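Local atomic coordinates of carbohydrate deacetylase Agd3 (Neosartorya fumigata, PDB entry 6NWZ), a protein that removes acetyl groups from the amino sugars of the exopolysaccharide galactosaminogalactan and is required for biofilm formation by Aspergillus fumigatus. Residues Gly75-Ala80 / Tyr106-Glu111; Phe299-His304 / Trp424-Gly429; Phe409-Leu414 / Asn450-Cys455. All coordinates share one frame; numbering follows the deposited sequence.

Contact 1 of 3, residues Gly75-Ala80 / Tyr106-Glu111; sequences GGIVVA and YAYQLE
Ile-77, on strand 76-80, reaches out to Tyr-108 and Gln-109 of helix 99-112, and its CD1 methyl does all the touching. This is helix-on-sheet packing in the CBM87 part of the protein: strand 76-80 runs parallel to strand 115-119, and the helix lies between them in the chain.

The apolar contact comes first. Ile-77 CG1 stands anti to the carbonyl carbon (chi1 -49°) and the chain stays extended to CD1, which pushes the methyl off the strand toward the helix. There it meets the edge of the Tyr-108 ring, close to the ring plane, with CD1 4.2 Å from Tyr-108 CD2. Tyr-108 already heads for the strand from its CB; with CG anti to the backbone N (chi1 179°) the ring is carried on past Ile-77. Around the same isoleucine, Met-116 of strand 115-119 and Ile-30 of strand 22-31 add to the packing.

Tyr-108 OH and Gln-109 NE2 find their partners outside this pair of segments. Tyr-108 OH bonds the carbonyl O of Tyr-74, just ahead of the strand, which fixes the ring's far end. Gln-109 NE2 donates to the carbonyl O of Val-114 and, weakly, to that of Glu-210, a residue that binds a zinc ion together with Leu-684. Its main bond holds the helix to the turn before strand 115-119; the link to the metal-binding residue is the weak one.

With NE2 turned to Val-114, the part of Gln-109 nearest Ile-77 is aliphatic: Gln-109 CG lies 4.4 Å from Ile-77 CD1.

Contact 2 of 3, residues Phe299-His304 / Trp424-Gly429; sequences FVEVGH and WFTSNG
Phe-299 lays its ring flat over the six-membered ring of Trp-424 in an offset stack, centroids 3.8 Å apart and planes only 8° from parallel. Phe-299 CE2 sits over the middle of the indole, while Trp-424 CE3 lies over the phenylalanine face nearer its rim. The slide brings Phe-299 CB into the overlap as well, 3.5 Å from Trp-424 CZ3. Phe-299 CG is placed between its own backbone N and carbonyl carbon (chi1 64°), which turns the ring toward the tryptophan.

Further along, Glu-301 and Thr-426 cross at about a right angle. Glu-301 OE2 and Thr-426 OG1 are 3.6 Å apart and merely neighbours, not bonded to each other. OE2 accepts from the backbone N of His-594, OG1 from that of Gln-595. Both groups therefore meet the beginning of helix 594-607, whose dipole probably steadies the carboxylate. Gln-253 NE2 holds Glu-301 OE1.

Strands 300-304 and 424-426 each pair in parallel with 384-387, so the contact joins two next-but-one strands, with Phe-299 just ahead of the first. Such contact across neighbouring parallel strands of a curled, mixed sheet is consistent with the distorted beta/alpha barrel of polysaccharide deacetylases.

Contact 3 of 3, residues Phe409-Leu414 / Asn450-Cys455; sequences FNQAWL and NGIRNC
Gln-411 leaves helix 400-417 pointing at the turn that begins with Asn-450, and its side-chain amide makes the contact. From CB the chain runs to a CG anti to the carbonyl carbon (chi1 -70°) and continues extended, so the amide is carried clear of the helix. Gln-411 CD comes first, 4.0 Å from Asn-450 CB. OE1 then passes alongside that same CB at 3.4 Å, with Gly-451 N at 3.8 Å and the CD1 methyl of Ile-452 beyond.

The turn follows helix 441-449 and leads into strand 454-456, so in the deacetylase domain this contact joins helix 400-417 to the loop that feeds a sheet strand. Ile-407 of the same helix packs on both Asn-450 and Ile-452.

At the other corner of the amide, Gln-411 NE2 donates to Asn-450 OD1 at 3.3 Å, a long bond bent to 146° at the hydrogen. The two amides are turned 74° apart, and the donor arrives well above the plane of the asparagine carbonyl instead of along a lone pair. Asn-450 is held from behind as well: its ND2 bonds the carbonyl O of Ala-446 in the preceding helix, which probably sets which end of its amide faces the glutamine.

Overall arrangement
Contact 1 stands apart, in the CBM87 region, its centre about 47 Å from that of contact 2 and 53 Å from that of contact 3, on the opposite side of the chain's centre. Contacts 2 and 3 share the deacetylase domain and reach the same sheet, helix 400-417 of the latter leading on to strand 424-426 of the former; Asn-428 O probably accepts from both Arg-453 N and Asn-454 N. Contacts 1 and 2 are buried and touch mainly through carbon, one methyl at a ring edge in the first, two stacked rings in the second, though contact 2 also brings two polar groups side by side. Contact 3, partly buried, relies on a single long amide-to-amide bond.

Contact 1 of 3, residues Gly75-Ala80 / Tyr106-Glu111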
ATOM      1  N   GLY A  75     -21.641  -9.414  11.829  1.00 36.77           N
ATOM      2  CA  GLY A  75     -21.408 -10.437  10.836  1.00 36.40           C
ATOM      3  C   GLY A  75     -20.216 -11.312  11.111  1.00 44.18           C
ATOM      4  O   GLY A  75     -19.990 -12.300  10.403  1.00 47.55           O
ATOM      5  N   GLY A  76     -19.442 -10.979  12.134  1.00 37.19           N
ATOM      6  CA  GLY A  76     -18.276 -11.763  12.480  1.00 36.28           C
ATOM      7  C   GLY A  76     -17.715 -11.291  13.798  1.00 40.20           C
ATOM      8  O   GLY A  76     -17.997 -10.175  14.251  1.00 48.68           O
ATOM      9  N   ILE A  77     -16.926 -12.163  14.415  1.00 35.16           N
ATOM     10  CA  ILE A  77     -16.299 -11.878  15.697  1.00 36.43           C
ATOM     11  C   ILE A  77     -14.834 -12.277  15.612  1.00 44.41           C
ATOM     12  O   ILE A  77     -14.509 -13.367  15.126  1.00 41.32           O
ATOM     13  CB  ILE A  77     -16.992 -12.617  16.857  1.00 39.58           C
ATOM     14  CG1 ILE A  77     -18.509 -12.404  16.796  1.00 43.98           C
ATOM     15  CG2 ILE A  77     -16.434 -12.137  18.183  1.00 30.60           C
ATOM     16  CD1 ILE A  77     -19.313 -13.374  17.643  1.00 33.01           C
ATOM     17  N   VAL A  78     -13.952 -11.389  16.066  1.00 45.38           N
ATOM     18  CA  VAL A  78     -12.519 -11.649  16.130  1.00 37.89           C
ATOM     19  C   VAL A  78     -12.067 -11.410  17.560  1.00 39.32           C
ATOM     20  O   VAL A  78     -12.345 -10.351  18.135  1.00 49.44           O
ATOM     21  CB  VAL A  78     -11.724 -10.759  15.156  1.00 38.57           C
ATOM     22  CG1 VAL A  78     -10.343 -11.353  14.909  1.00 28.22           C
ATOM     23  CG2 VAL A  78     -12.479 -10.567  13.852  1.00 31.89           C
ATOM     24  N   VAL A  79     -11.378 -12.391  18.135  1.00 37.43           N
ATOM     25  CA  VAL A  79     -10.895 -12.311  19.507  1.00 33.57           C
ATOM     26  C   VAL A  79      -9.407 -12.614  19.510  1.00 42.36           C
ATOM     27  O   VAL A  79      -8.977 -13.640  18.970  1.00 44.34           O
ATOM     28  CB  VAL A  79     -11.638 -13.284  20.439  1.00 32.25           C
ATOM     29  CG1 VAL A  79     -11.366 -12.920  21.895  1.00 33.08           C
ATOM     30  CG2 VAL A  79     -13.129 -13.286  20.130  1.00 29.06           C
ATOM     31  N   ALA A  80      -8.629 -11.735  20.131  1.00 37.22           N
ATOM     32  CA  ALA A  80      -7.181 -11.860  20.175  1.00 34.74           C
ATOM     33  C   ALA A  80      -6.755 -12.377  21.544  1.00 37.99           C
ATOM     34  O   ALA A  80      -7.048 -11.748  22.567  1.00 32.37           O
ATOM     35  CB  ALA A  80      -6.515 -10.518  19.874  1.00 34.20           C
ATOM     36  N   TYR A 106     -21.209 -17.834  21.542  1.00 48.61           N
ATOM     37  CA  TYR A 106     -21.450 -19.089  20.834  1.00 53.71           C
ATOM     38  C   TYR A 106     -22.912 -19.221  20.428  1.00 53.68           C
ATOM     39  O   TYR A 106     -23.221 -19.721  19.340  1.00 53.85           O
ATOM     40  CB  TYR A 106     -21.033 -20.281  21.698  1.00 35.72           C
ATOM     41  CG  TYR A 106     -19.575 -20.296  22.099  1.00 46.19           C
ATOM     42  CD1 TYR A 106     -18.614 -19.633  21.344  1.00 43.80           C
ATOM     43  CD2 TYR A 106     -19.158 -20.974  23.239  1.00 42.53           C
ATOM     44  CE1 TYR A 106     -17.281 -19.646  21.715  1.00 41.86           C
ATOM     45  CE2 TYR A 106     -17.828 -20.992  23.615  1.00 33.23           C
ATOM     46  CZ  TYR A 106     -16.896 -20.328  22.851  1.00 34.45           C
ATOM     47  OH  TYR A 106     -15.574 -20.345  23.226  1.00 59.76           O
ATOM     48  N   ALA A 107     -23.827 -18.782  21.296  1.00 46.83           N
ATOM     49  CA  ALA A 107     -25.247 -18.843  20.966  1.00 41.92           C
ATOM     50  C   ALA A 107     -25.574 -17.934  19.791  1.00 46.24           C
ATOM     51  O   ALA A 107     -26.385 -18.289  18.927  1.00 42.98           O
ATOM     52  CB  ALA A 107     -26.087 -18.464  22.185  1.00 44.21           C
ATOM     53  N   TYR A 108     -24.951 -16.755  19.741  1.00 51.44           N
ATOM     54  CA  TYR A 108     -25.161 -15.859  18.612  1.00 41.35           C
ATOM     55  C   TYR A 108     -24.664 -16.489  17.317  1.00 48.00           C
ATOM     56  O   TYR A 108     -25.334 -16.398  16.280  1.00 54.30           O
ATOM     57  CB  TYR A 108     -24.469 -14.521  18.870  1.00 40.86           C
ATOM     58  CG  TYR A 108     -24.610 -13.530  17.738  1.00 48.14           C
ATOM     59  CD1 TYR A 108     -25.853 -13.006  17.397  1.00 49.10           C
ATOM     60  CD2 TYR A 108     -23.502 -13.112  17.014  1.00 39.07           C
ATOM     61  CE1 TYR A 108     -25.987 -12.098  16.360  1.00 51.26           C
ATOM     62  CE2 TYR A 108     -23.625 -12.204  15.976  1.00 39.38           C
ATOM     63  CZ  TYR A 108     -24.869 -11.700  15.653  1.00 51.40           C
ATOM     64  OH  TYR A 108     -24.994 -10.796  14.623  1.00 53.35           O
ATOM     65  N   GLN A 109     -23.501 -17.147  17.362  1.00 41.99           N
ATOM     66  CA  GLN A 109     -22.959 -17.795  16.169  1.00 46.19           C
ATOM     67  C   GLN A 109     -23.932 -18.819  15.599  1.00 56.58           C
ATOM     68  O   GLN A 109     -24.063 -18.950  14.376  1.00 54.55           O
ATOM     69  CB  GLN A 109     -21.629 -18.474  16.489  1.00 34.00           C
ATOM     70  CG  GLN A 109     -20.512 -17.544  16.897  1.00 42.02           C
ATOM     71  CD  GLN A 109     -19.165 -18.235  16.876  1.00 44.45           C
ATOM     72  OE1 GLN A 109     -18.493 -18.348  17.900  1.00 47.09           O
ATOM     73  NE2 GLN A 109     -18.764 -18.705  15.698  1.00 41.36           N
ATOM     74  N   LEU A 110     -24.617 -19.562  16.469  1.00 45.92           N
ATOM     75  CA  LEU A 110     -25.503 -20.623  16.005  1.00 48.49           C
ATOM     76  C   LEU A 110     -26.800 -20.067  15.429  1.00 50.26           C
ATOM     77  O   LEU A 110     -27.208 -20.450  14.326  1.00 56.99           O
ATOM     78  CB  LEU A 110     -25.796 -21.592  17.149  1.00 40.94           C
ATOM     79  CG  LEU A 110     -24.625 -22.504  17.508  1.00 39.12           C
ATOM     80  CD1 LEU A 110     -24.932 -23.303  18.757  1.00 43.37           C
ATOM     81  CD2 LEU A 110     -24.313 -23.427  16.343  1.00 42.40           C
ATOM     82  N   GLU A 111     -27.461 -19.163  16.158  1.00 47.74           N
ATOM     83  CA  GLU A 111     -28.776 -18.691  15.729  1.00 52.14           C
ATOM     84  C   GLU A 111     -28.699 -17.864  14.452  1.00 57.75           C
ATOM     85  O   GLU A 111     -29.646 -17.867  13.658  1.00 61.71           O
ATOM     86  CB  GLU A 111     -29.432 -17.874  16.843  1.00 54.98           C
ATOM     87  CG  GLU A 111     -30.845 -18.315  17.203  1.00 71.32           C
ATOM     88  CD  GLU A 111     -31.830 -18.151  16.061  1.00 96.91           C
ATOM     89  OE1 GLU A 111     -32.072 -19.138  15.333  1.00105.10           O
ATOM     90  OE2 GLU A 111     -32.360 -17.035  15.888  1.00102.58           O
TER

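Contact 2 of 3, residues Phe299-His304 / Trp424-Gly429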
ATOM      1  N   PHE A 299       3.284   0.124 -15.227  1.00 25.37           N
ATOM      2  CA  PHE A 299       4.104   1.044 -16.003  1.00 26.36           C
ATOM      3  C   PHE A 299       4.905   1.917 -15.046  1.00 28.48           C
ATOM      4  O   PHE A 299       4.627   1.981 -13.845  1.00 25.34           O
ATOM      5  CB  PHE A 299       3.266   1.896 -16.971  1.00 33.47           C
ATOM      6  CG  PHE A 299       2.289   2.833 -16.302  1.00 35.71           C
ATOM      7  CD1 PHE A 299       2.698   4.069 -15.823  1.00 31.33           C
ATOM      8  CD2 PHE A 299       0.950   2.492 -16.190  1.00 38.36           C
ATOM      9  CE1 PHE A 299       1.796   4.934 -15.223  1.00 29.51           C
ATOM     10  CE2 PHE A 299       0.043   3.351 -15.595  1.00 36.19           C
ATOM     11  CZ  PHE A 299       0.468   4.574 -15.110  1.00 37.45           C
ATOM     12  N   VAL A 300       5.906   2.596 -15.600  1.00 36.07           N
ATOM     13  CA  VAL A 300       6.837   3.411 -14.828  1.00 29.91           C
ATOM     14  C   VAL A 300       6.491   4.879 -15.026  1.00 25.87           C
ATOM     15  O   VAL A 300       6.398   5.355 -16.166  1.00 40.13           O
ATOM     16  CB  VAL A 300       8.291   3.128 -15.242  1.00 33.31           C
ATOM     17  CG1 VAL A 300       9.245   3.936 -14.388  1.00 25.03           C
ATOM     18  CG2 VAL A 300       8.588   1.638 -15.139  1.00 20.87           C
ATOM     19  N   GLU A 301       6.312   5.599 -13.919  1.00 25.84           N
ATOM     20  CA  GLU A 301       5.958   7.012 -13.933  1.00 21.99           C
ATOM     21  C   GLU A 301       7.187   7.863 -13.648  1.00 30.79           C
ATOM     22  O   GLU A 301       7.956   7.574 -12.725  1.00 30.68           O
ATOM     23  CB  GLU A 301       4.868   7.315 -12.902  1.00 23.52           C
ATOM     24  CG  GLU A 301       4.151   8.638 -13.113  1.00 30.97           C
ATOM     25  CD  GLU A 301       2.977   8.816 -12.167  1.00 38.14           C
ATOM     26  OE1 GLU A 301       3.074   8.353 -11.010  1.00 36.08           O
ATOM     27  OE2 GLU A 301       1.956   9.410 -12.583  1.00 42.23           O
ATOM     28  N   VAL A 302       7.350   8.928 -14.430  1.00 29.41           N
ATOM     29  CA  VAL A 302       8.578   9.714 -14.460  1.00 25.51           C
ATOM     30  C   VAL A 302       8.267  11.158 -14.078  1.00 35.47           C
ATOM     31  O   VAL A 302       7.284  11.738 -14.559  1.00 37.84           O
ATOM     32  CB  VAL A 302       9.241   9.649 -15.848  1.00 34.86           C
ATOM     33  CG1 VAL A 302      10.476  10.522 -15.876  1.00 43.78           C
ATOM     34  CG2 VAL A 302       9.597   8.213 -16.180  1.00 29.67           C
ATOM     35  N   GLY A 303       9.103  11.732 -13.214  1.00 28.60           N
ATOM     36  CA  GLY A 303       9.008  13.128 -12.856  1.00 41.85           C
ATOM     37  C   GLY A 303      10.135  13.911 -13.499  1.00 40.01           C
ATOM     38  O   GLY A 303      11.312  13.629 -13.263  1.00 36.32           O
ATOM     39  N   HIS A 304       9.766  14.898 -14.317  1.00 38.40           N
ATOM     40  CA  HIS A 304      10.704  15.604 -15.178  1.00 35.51           C
ATOM     41  C   HIS A 304      11.125  16.941 -14.579  1.00 37.36           C
ATOM     42  O   HIS A 304      10.352  17.611 -13.894  1.00 44.57           O
ATOM     43  CB  HIS A 304      10.092  15.856 -16.558  1.00 36.54           C
ATOM     44  CG  HIS A 304       9.676  14.612 -17.276  1.00 41.08           C
ATOM     45  ND1 HIS A 304      10.579  13.779 -17.898  1.00 36.05           N
ATOM     46  CD2 HIS A 304       8.454  14.065 -17.482  1.00 36.46           C
ATOM     47  CE1 HIS A 304       9.932  12.770 -18.453  1.00 38.90           C
ATOM     48  NE2 HIS A 304       8.642  12.920 -18.216  1.00 32.37           N
ATOM     49  N   TRP A 424      -0.619   8.586 -20.114  1.00 36.27           N
ATOM     50  CA  TRP A 424      -0.560   8.624 -18.657  1.00 26.67           C
ATOM     51  C   TRP A 424       0.146   9.912 -18.250  1.00 31.35           C
ATOM     52  O   TRP A 424       1.377  10.001 -18.308  1.00 38.11           O
ATOM     53  CB  TRP A 424       0.159   7.391 -18.124  1.00 30.78           C
ATOM     54  CG  TRP A 424      -0.589   6.116 -18.368  1.00 44.47           C
ATOM     55  CD1 TRP A 424      -1.926   5.904 -18.190  1.00 43.08           C
ATOM     56  CD2 TRP A 424      -0.048   4.879 -18.848  1.00 35.48           C
ATOM     57  NE1 TRP A 424      -2.249   4.611 -18.520  1.00 28.79           N
ATOM     58  CE2 TRP A 424      -1.114   3.960 -18.926  1.00 37.10           C
ATOM     59  CE3 TRP A 424       1.232   4.459 -19.215  1.00 25.25           C
ATOM     60  CZ2 TRP A 424      -0.936   2.647 -19.355  1.00 34.42           C
ATOM     61  CZ3 TRP A 424       1.406   3.154 -19.643  1.00 42.73           C
ATOM     62  CH2 TRP A 424       0.328   2.264 -19.708  1.00 36.76           C
ATOM     63  N   PHE A 425      -0.637  10.906 -17.834  1.00 32.03           N
ATOM     64  CA  PHE A 425      -0.113  12.211 -17.463  1.00 28.22           C
ATOM     65  C   PHE A 425      -0.902  12.775 -16.289  1.00 39.00           C
ATOM     66  O   PHE A 425      -2.122  12.605 -16.209  1.00 49.18           O
ATOM     67  CB  PHE A 425      -0.171  13.184 -18.646  1.00 36.00           C
ATOM     68  CG  PHE A 425       0.353  14.549 -18.328  1.00 45.13           C
ATOM     69  CD1 PHE A 425       1.711  14.763 -18.171  1.00 35.44           C
ATOM     70  CD2 PHE A 425      -0.512  15.619 -18.183  1.00 30.28           C
ATOM     71  CE1 PHE A 425       2.196  16.021 -17.877  1.00 46.75           C
ATOM     72  CE2 PHE A 425      -0.035  16.881 -17.891  1.00 31.14           C
ATOM     73  CZ  PHE A 425       1.320  17.083 -17.737  1.00 42.91           C
ATOM     74  N   THR A 426      -0.194  13.447 -15.383  1.00 38.32           N
ATOM     75  CA  THR A 426      -0.781  14.071 -14.203  1.00 35.49           C
ATOM     76  C   THR A 426      -0.700  15.583 -14.364  1.00 50.10           C
ATOM     77  O   THR A 426       0.394  16.137 -14.518  1.00 47.69           O
ATOM     78  CB  THR A 426      -0.059  13.629 -12.927  1.00 39.74           C
ATOM     79  OG1 THR A 426      -0.226  12.218 -12.735  1.00 44.27           O
ATOM     80  CG2 THR A 426      -0.605  14.371 -11.723  1.00 30.99           C
ATOM     81  N   SER A 427      -1.857  16.249 -14.328  1.00 53.22           N
ATOM     82  CA  SER A 427      -1.925  17.686 -14.555  1.00 37.69           C
ATOM     83  C   SER A 427      -2.198  18.497 -13.296  1.00 44.69           C
ATOM     84  O   SER A 427      -1.931  19.703 -13.291  1.00 43.37           O
ATOM     85  CB  SER A 427      -3.004  18.012 -15.601  1.00 42.00           C
ATOM     86  OG  SER A 427      -4.285  17.548 -15.198  1.00 61.03           O
ATOM     87  N   ASN A 428      -2.712  17.874 -12.238  1.00 41.14           N
ATOM     88  CA  ASN A 428      -3.058  18.579 -11.011  1.00 35.37           C
ATOM     89  C   ASN A 428      -2.134  18.223  -9.855  1.00 44.57           C
ATOM     90  O   ASN A 428      -2.449  18.542  -8.702  1.00 43.20           O
ATOM     91  CB  ASN A 428      -4.512  18.291 -10.629  1.00 40.27           C
ATOM     92  CG  ASN A 428      -4.759  16.822 -10.339  1.00 42.61           C
ATOM     93  OD1 ASN A 428      -3.953  15.964 -10.696  1.00 55.49           O
ATOM     94  ND2 ASN A 428      -5.881  16.525  -9.696  1.00 38.23           N
ATOM     95  N   GLY A 429      -1.006  17.575 -10.132  1.00 39.56           N
ATOM     96  CA  GLY A 429      -0.104  17.160  -9.076  1.00 38.32           C
ATOM     97  C   GLY A 429       1.341  17.246  -9.515  1.00 35.94           C
ATOM     98  O   GLY A 429       1.658  17.235 -10.709  1.00 43.54           O
TER

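Contact 3 of 3, residues Phe409-Leu414 / Asn450-Cys455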
ATOM      1  N   PHE A 409       7.014  27.339 -15.504  1.00 48.38           N
ATOM      2  CA  PHE A 409       7.991  27.054 -16.551  1.00 48.13           C
ATOM      3  C   PHE A 409       7.968  25.582 -16.932  1.00 48.71           C
ATOM      4  O   PHE A 409       7.991  25.236 -18.118  1.00 52.94           O
ATOM      5  CB  PHE A 409       9.393  27.462 -16.098  1.00 50.17           C
ATOM      6  CG  PHE A 409       9.727  28.903 -16.361  1.00 49.20           C
ATOM      7  CD1 PHE A 409       8.950  29.921 -15.833  1.00 44.94           C
ATOM      8  CD2 PHE A 409      10.839  29.239 -17.120  1.00 59.64           C
ATOM      9  CE1 PHE A 409       9.268  31.247 -16.068  1.00 58.20           C
ATOM     10  CE2 PHE A 409      11.163  30.566 -17.358  1.00 45.75           C
ATOM     11  CZ  PHE A 409      10.377  31.568 -16.830  1.00 50.23           C
ATOM     12  N   ASN A 410       7.923  24.698 -15.936  1.00 45.84           N
ATOM     13  CA  ASN A 410       7.886  23.275 -16.231  1.00 36.31           C
ATOM     14  C   ASN A 410       6.580  22.883 -16.910  1.00 40.74           C
ATOM     15  O   ASN A 410       6.556  21.931 -17.697  1.00 42.53           O
ATOM     16  CB  ASN A 410       8.094  22.471 -14.949  1.00 34.66           C
ATOM     17  CG  ASN A 410       8.866  21.191 -15.183  1.00 41.47           C
ATOM     18  OD1 ASN A 410       9.842  21.167 -15.936  1.00 44.19           O
ATOM     19  ND2 ASN A 410       8.431  20.113 -14.541  1.00 41.79           N
ATOM     20  N   GLN A 411       5.490  23.601 -16.624  1.00 36.22           N
ATOM     21  CA  GLN A 411       4.234  23.345 -17.322  1.00 37.06           C
ATOM     22  C   GLN A 411       4.342  23.728 -18.793  1.00 48.08           C
ATOM     23  O   GLN A 411       3.906  22.977 -19.674  1.00 40.91           O
ATOM     24  CB  GLN A 411       3.088  24.108 -16.653  1.00 37.49           C
ATOM     25  CG  GLN A 411       2.700  23.591 -15.277  1.00 38.97           C
ATOM     26  CD  GLN A 411       1.761  24.529 -14.537  1.00 46.60           C
ATOM     27  OE1 GLN A 411       0.982  24.102 -13.682  1.00 54.75           O
ATOM     28  NE2 GLN A 411       1.836  25.816 -14.855  1.00 51.23           N
ATOM     29  N   ALA A 412       4.919  24.900 -19.075  1.00 50.26           N
ATOM     30  CA  ALA A 412       5.078  25.329 -20.460  1.00 47.31           C
ATOM     31  C   ALA A 412       6.040  24.417 -21.207  1.00 48.75           C
ATOM     32  O   ALA A 412       5.824  24.106 -22.383  1.00 55.57           O
ATOM     33  CB  ALA A 412       5.561  26.777 -20.513  1.00 40.04           C
ATOM     34  N   TRP A 413       7.104  23.976 -20.532  1.00 51.84           N
ATOM     35  CA  TRP A 413       8.036  23.038 -21.148  1.00 49.77           C
ATOM     36  C   TRP A 413       7.357  21.707 -21.453  1.00 45.42           C
ATOM     37  O   TRP A 413       7.530  21.153 -22.546  1.00 52.35           O
ATOM     38  CB  TRP A 413       9.248  22.838 -20.237  1.00 34.96           C
ATOM     39  CG  TRP A 413      10.200  21.791 -20.724  1.00 46.62           C
ATOM     40  CD1 TRP A 413      11.160  21.936 -21.685  1.00 49.86           C
ATOM     41  CD2 TRP A 413      10.286  20.436 -20.272  1.00 40.55           C
ATOM     42  NE1 TRP A 413      11.838  20.751 -21.860  1.00 48.11           N
ATOM     43  CE2 TRP A 413      11.321  19.815 -21.002  1.00 46.28           C
ATOM     44  CE3 TRP A 413       9.590  19.686 -19.320  1.00 39.05           C
ATOM     45  CZ2 TRP A 413      11.673  18.481 -20.810  1.00 38.61           C
ATOM     46  CZ3 TRP A 413       9.943  18.362 -19.129  1.00 48.23           C
ATOM     47  CH2 TRP A 413      10.974  17.773 -19.872  1.00 44.53           C
ATOM     48  N   LEU A 414       6.577  21.180 -20.505  1.00 40.30           N
ATOM     49  CA  LEU A 414       5.841  19.944 -20.759  1.00 41.02           C
ATOM     50  C   LEU A 414       4.857  20.102 -21.910  1.00 44.81           C
ATOM     51  O   LEU A 414       4.574  19.131 -22.619  1.00 42.19           O
ATOM     52  CB  LEU A 414       5.102  19.498 -19.497  1.00 32.06           C
ATOM     53  CG  LEU A 414       5.941  18.872 -18.383  1.00 37.90           C
ATOM     54  CD1 LEU A 414       5.131  18.740 -17.100  1.00 31.13           C
ATOM     55  CD2 LEU A 414       6.457  17.519 -18.828  1.00 34.48           C
ATOM     56  N   ASN A 450      -1.197  27.815  -9.921  1.00 60.87           N
ATOM     57  CA  ASN A 450      -1.229  26.995 -11.119  1.00 57.47           C
ATOM     58  C   ASN A 450      -2.133  25.791 -10.849  1.00 64.57           C
ATOM     59  O   ASN A 450      -2.707  25.649  -9.769  1.00 76.73           O
ATOM     60  CB  ASN A 450       0.188  26.599 -11.527  1.00 52.75           C
ATOM     61  CG  ASN A 450       1.081  27.808 -11.769  1.00 62.47           C
ATOM     62  OD1 ASN A 450       1.141  28.341 -12.879  1.00 66.77           O
ATOM     63  ND2 ASN A 450       1.775  28.251 -10.726  1.00 53.53           N
ATOM     64  N   GLY A 451      -2.271  24.906 -11.826  1.00 63.81           N
ATOM     65  CA  GLY A 451      -3.256  23.845 -11.692  1.00 82.08           C
ATOM     66  C   GLY A 451      -3.036  22.786 -10.623  1.00 70.83           C
ATOM     67  O   GLY A 451      -3.700  21.745 -10.658  1.00 69.90           O
ATOM     68  N   ILE A 452      -2.143  23.032  -9.660  1.00 58.75           N
ATOM     69  CA  ILE A 452      -1.687  21.998  -8.733  1.00 51.97           C
ATOM     70  C   ILE A 452      -2.593  21.963  -7.512  1.00 49.52           C
ATOM     71  O   ILE A 452      -2.828  22.991  -6.864  1.00 48.21           O
ATOM     72  CB  ILE A 452      -0.220  22.227  -8.325  1.00 47.00           C
ATOM     73  CG1 ILE A 452       0.672  22.287  -9.561  1.00 44.28           C
ATOM     74  CG2 ILE A 452       0.260  21.124  -7.393  1.00 43.27           C
ATOM     75  CD1 ILE A 452       0.402  21.184 -10.551  1.00 42.53           C
ATOM     76  N   ARG A 453      -3.097  20.769  -7.193  1.00 56.47           N
ATOM     77  CA  ARG A 453      -3.972  20.544  -6.053  1.00 45.33           C
ATOM     78  C   ARG A 453      -3.476  19.456  -5.115  1.00 54.45           C
ATOM     79  O   ARG A 453      -3.886  19.434  -3.950  1.00 55.20           O
ATOM     80  CB  ARG A 453      -5.385  20.169  -6.529  1.00 45.68           C
ATOM     81  CG  ARG A 453      -6.029  21.194  -7.444  1.00 47.59           C
ATOM     82  CD  ARG A 453      -6.506  22.394  -6.662  1.00 50.13           C
ATOM     83  NE  ARG A 453      -7.093  23.410  -7.522  1.00 52.14           N
ATOM     84  CZ  ARG A 453      -6.445  24.492  -7.938  1.00 58.98           C
ATOM     85  NH1 ARG A 453      -5.189  24.692  -7.561  1.00 62.48           N
ATOM     86  NH2 ARG A 453      -7.047  25.374  -8.724  1.00 55.21           N
ATOM     87  N   ASN A 454      -2.605  18.567  -5.578  1.00 45.96           N
ATOM     88  CA  ASN A 454      -2.110  17.463  -4.775  1.00 48.56           C
ATOM     89  C   ASN A 454      -0.633  17.257  -5.072  1.00 48.94           C
ATOM     90  O   ASN A 454      -0.086  17.787  -6.043  1.00 50.28           O
ATOM     91  CB  ASN A 454      -2.880  16.177  -5.068  1.00 48.52           C
ATOM     92  CG  ASN A 454      -2.731  15.743  -6.507  1.00 41.65           C
ATOM     93  OD1 ASN A 454      -1.719  15.152  -6.882  1.00 37.69           O
ATOM     94  ND2 ASN A 454      -3.723  16.060  -7.331  1.00 39.02           N
ATOM     95  N   CYS A 455       0.010  16.457  -4.232  1.00 46.73           N
ATOM     96  CA  CYS A 455       1.420  16.167  -4.416  1.00 51.97           C
ATOM     97  C   CYS A 455       1.736  14.851  -3.716  1.00 50.87           C
ATOM     98  O   CYS A 455       0.835  14.059  -3.415  1.00 51.70           O
ATOM     99  CB  CYS A 455       2.285  17.326  -3.892  1.00 51.18           C
ATOM    100  SG  CYS A 455       2.400  17.426  -2.089  1.00 54.48           S
TER